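Local coordinates for protein 2-oxoadipate dioxygenase/decarboxylase (Pseudomonas putida, PDB 6W1G) that uses ferrous iron and dioxygen to decarboxylate and hydroxylate 2-oxoadipate to D-2-hydroxyglutarate in D-lysine catabolism, at residues A85-F88 with A89-M93. Sequence-based numbering, arbitrary orientation.
Sequences ARLF and AVMGM
Phe88 and Met93 meet through both backbone and side chain where helix 78-90 ends in a Schellman motif. Phe88 O accepts Met93 N at 3.0 Å and Met91 N at 3.0 Å, the two donors approaching from opposite faces of its carbonyl plane. Gly92 N closes the inner bond to Ala89 O, and the positive phi of Gly92 (71°) suits glycine to this turn. One turn back, Ala89 N still makes a regular helical bond to Ala85 O at 2.9 Å, whereas Val90 N makes two weak bonds, to Arg86 O and Leu87 O. A water donates to both Ala85 O and Met93 O, tying the outgoing chain to the helix.

With its CG anti to the carbonyl carbon (chi1 -71°), Phe88 presents CD1 to two unbranched methionine side chains, each bent at chi3. Met91 CE comes in the ring plane, at its edge, 3.8 Å from CD1, and also touches Leu87 CD2. Met93 SD lies 5.0 Å from the ring centroid in an oblique Met-aromatic contact. Phe113 and Val128 of the sheet also pack on Phe88.

Two N-H groups on one carbonyl and the accompanying apolar contacts are consistent with a turn that ends the helix and sends the chain into strand 94-100.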
ATOM      1  N   ALA A  85     -11.348  -8.743  -7.300  1.00 11.87           N
ATOM      2  CA  ALA A  85     -10.375  -9.726  -6.855  1.00 11.13           C
ATOM      3  C   ALA A  85      -9.936 -10.616  -7.995  1.00 11.20           C
ATOM      4  O   ALA A  85      -8.755 -10.961  -8.114  1.00 11.25           O
ATOM      5  CB  ALA A  85     -10.961 -10.557  -5.729  1.00 11.98           C
ATOM      6  N   ARG A  86     -10.883 -11.028  -8.854  1.00 11.19           N
ATOM      7  CA  ARG A  86     -10.530 -11.852 -10.012  1.00 11.86           C
ATOM      8  C   ARG A  86      -9.655 -11.093 -10.999  1.00 11.26           C
ATOM      9  O   ARG A  86      -8.740 -11.646 -11.593  1.00 11.65           O
ATOM     10  CB  ARG A  86     -11.788 -12.369 -10.711  1.00 12.82           C
ATOM     11  CG  ARG A  86     -12.600 -13.299  -9.850  1.00 14.72           C
ATOM     12  CD  ARG A  86     -13.946 -13.600 -10.523  1.00 18.41           C
ATOM     13  NE  ARG A  86     -13.774 -14.272 -11.807  1.00 19.58           N
ATOM     14  CZ  ARG A  86     -14.424 -13.973 -12.916  1.00 23.31           C
ATOM     15  NH1 ARG A  86     -15.325 -12.988 -12.940  1.00 29.00           N
ATOM     16  NH2 ARG A  86     -14.153 -14.659 -14.022  1.00 22.57           N
ATOM     17  N   LEU A  87      -9.964  -9.809 -11.222  1.00 10.84           N
ATOM     18  CA  LEU A  87      -9.152  -8.952 -12.067  1.00 10.73           C
ATOM     19  C   LEU A  87      -7.719  -8.879 -11.557  1.00  9.82           C
ATOM     20  O   LEU A  87      -6.754  -9.056 -12.316  1.00 10.94           O
ATOM     21  CB  LEU A  87      -9.799  -7.558 -12.115  1.00 11.93           C
ATOM     22  CG  LEU A  87      -9.220  -6.534 -13.075  1.00 13.07           C
ATOM     23  CD1 LEU A  87     -10.289  -5.521 -13.506  1.00 15.79           C
ATOM     24  CD2 LEU A  87      -8.031  -5.832 -12.466  1.00 15.80           C
ATOM     25  N   PHE A  88      -7.568  -8.610 -10.264  1.00 10.59           N
ATOM     26  CA  PHE A  88      -6.237  -8.495  -9.701  1.00  9.96           C
ATOM     27  C   PHE A  88      -5.496  -9.826  -9.646  1.00  9.42           C
ATOM     28  O   PHE A  88      -4.265  -9.833  -9.731  1.00 10.10           O
ATOM     29  CB  PHE A  88      -6.321  -7.828  -8.320  1.00 12.17           C
ATOM     30  CG  PHE A  88      -6.670  -6.374  -8.336  1.00 13.98           C
ATOM     31  CD1 PHE A  88      -6.087  -5.520  -9.219  1.00 17.91           C
ATOM     32  CD2 PHE A  88      -7.563  -5.863  -7.406  1.00 15.77           C
ATOM     33  CE1 PHE A  88      -6.399  -4.169  -9.198  1.00 19.72           C
ATOM     34  CE2 PHE A  88      -7.867  -4.552  -7.402  1.00 17.55           C
ATOM     35  CZ  PHE A  88      -7.302  -3.711  -8.301  1.00 16.07           C
ATOM     36  N   ALA A  89      -6.210 -10.930  -9.564  1.00 10.04           N
ATOM     37  CA  ALA A  89      -5.555 -12.229  -9.573  1.00 10.83           C
ATOM     38  C   ALA A  89      -4.861 -12.507 -10.904  1.00 10.75           C
ATOM     39  O   ALA A  89      -3.842 -13.196 -10.916  1.00 11.25           O
ATOM     40  CB  ALA A  89      -6.575 -13.337  -9.248  1.00 12.65           C
ATOM     41  N   VAL A  90      -5.349 -11.944 -12.013  1.00 10.00           N
ATOM     42  CA  VAL A  90      -4.653 -12.064 -13.303  1.00 10.81           C
ATOM     43  C   VAL A  90      -3.236 -11.547 -13.182  1.00 10.30           C
ATOM     44  O   VAL A  90      -2.310 -12.014 -13.851  1.00 11.55           O
ATOM     45  CB  VAL A  90      -5.430 -11.304 -14.408  1.00 10.40           C
ATOM     46  CG1 VAL A  90      -4.632 -11.288 -15.700  1.00 11.83           C
ATOM     47  CG2 VAL A  90      -6.784 -11.954 -14.597  1.00 11.87           C
ATOM     48  N   MET A  91      -3.048 -10.533 -12.337  1.00  9.73           N
ATOM     49  CA  MET A  91      -1.766  -9.877 -12.112  1.00  9.92           C
ATOM     50  C   MET A  91      -1.058 -10.362 -10.857  1.00 10.04           C
ATOM     51  O   MET A  91      -0.185  -9.654 -10.335  1.00 10.42           O
ATOM     52  CB  MET A  91      -1.986  -8.373 -12.062  1.00 11.72           C
ATOM     53  CG  MET A  91      -2.557  -7.865 -13.349  1.00 14.55           C
ATOM     54  SD  MET A  91      -2.734  -6.100 -13.459  1.00 14.45           S
ATOM     55  CE  MET A  91      -3.960  -5.860 -12.394  1.00 16.81           C
ATOM     56  N   GLY A  92      -1.419 -11.542 -10.351  1.00 10.07           N
ATOM     57  CA  GLY A  92      -0.699 -12.082  -9.237  1.00 10.64           C
ATOM     58  C   GLY A  92      -0.927 -11.355  -7.927  1.00 11.38           C
ATOM     59  O   GLY A  92      -0.086 -11.464  -7.023  1.00 13.66           O
ATOM     60  N   MET A  93      -2.034 -10.621  -7.809  1.00 11.61           N
ATOM     61  CA  MET A  93      -2.305  -9.826  -6.620  1.00 14.83           C
ATOM     62  C   MET A  93      -3.395 -10.504  -5.836  1.00 14.54           C
ATOM     63  O   MET A  93      -4.465 -10.775  -6.406  1.00 22.44           O
ATOM     64  CB  MET A  93      -2.733  -8.422  -7.052  1.00 14.90           C
ATOM     65  CG  MET A  93      -1.619  -7.690  -7.762  1.00 14.35           C
ATOM     66  SD  MET A  93      -2.146  -6.231  -8.723  1.00 15.66           S
ATOM     67  CE  MET A  93      -2.449  -5.146  -7.357  1.00 16.37           C
TER
HETATM   68  O   HOH W   1      -7.055 -11.402  -5.960  1.00 12.26           O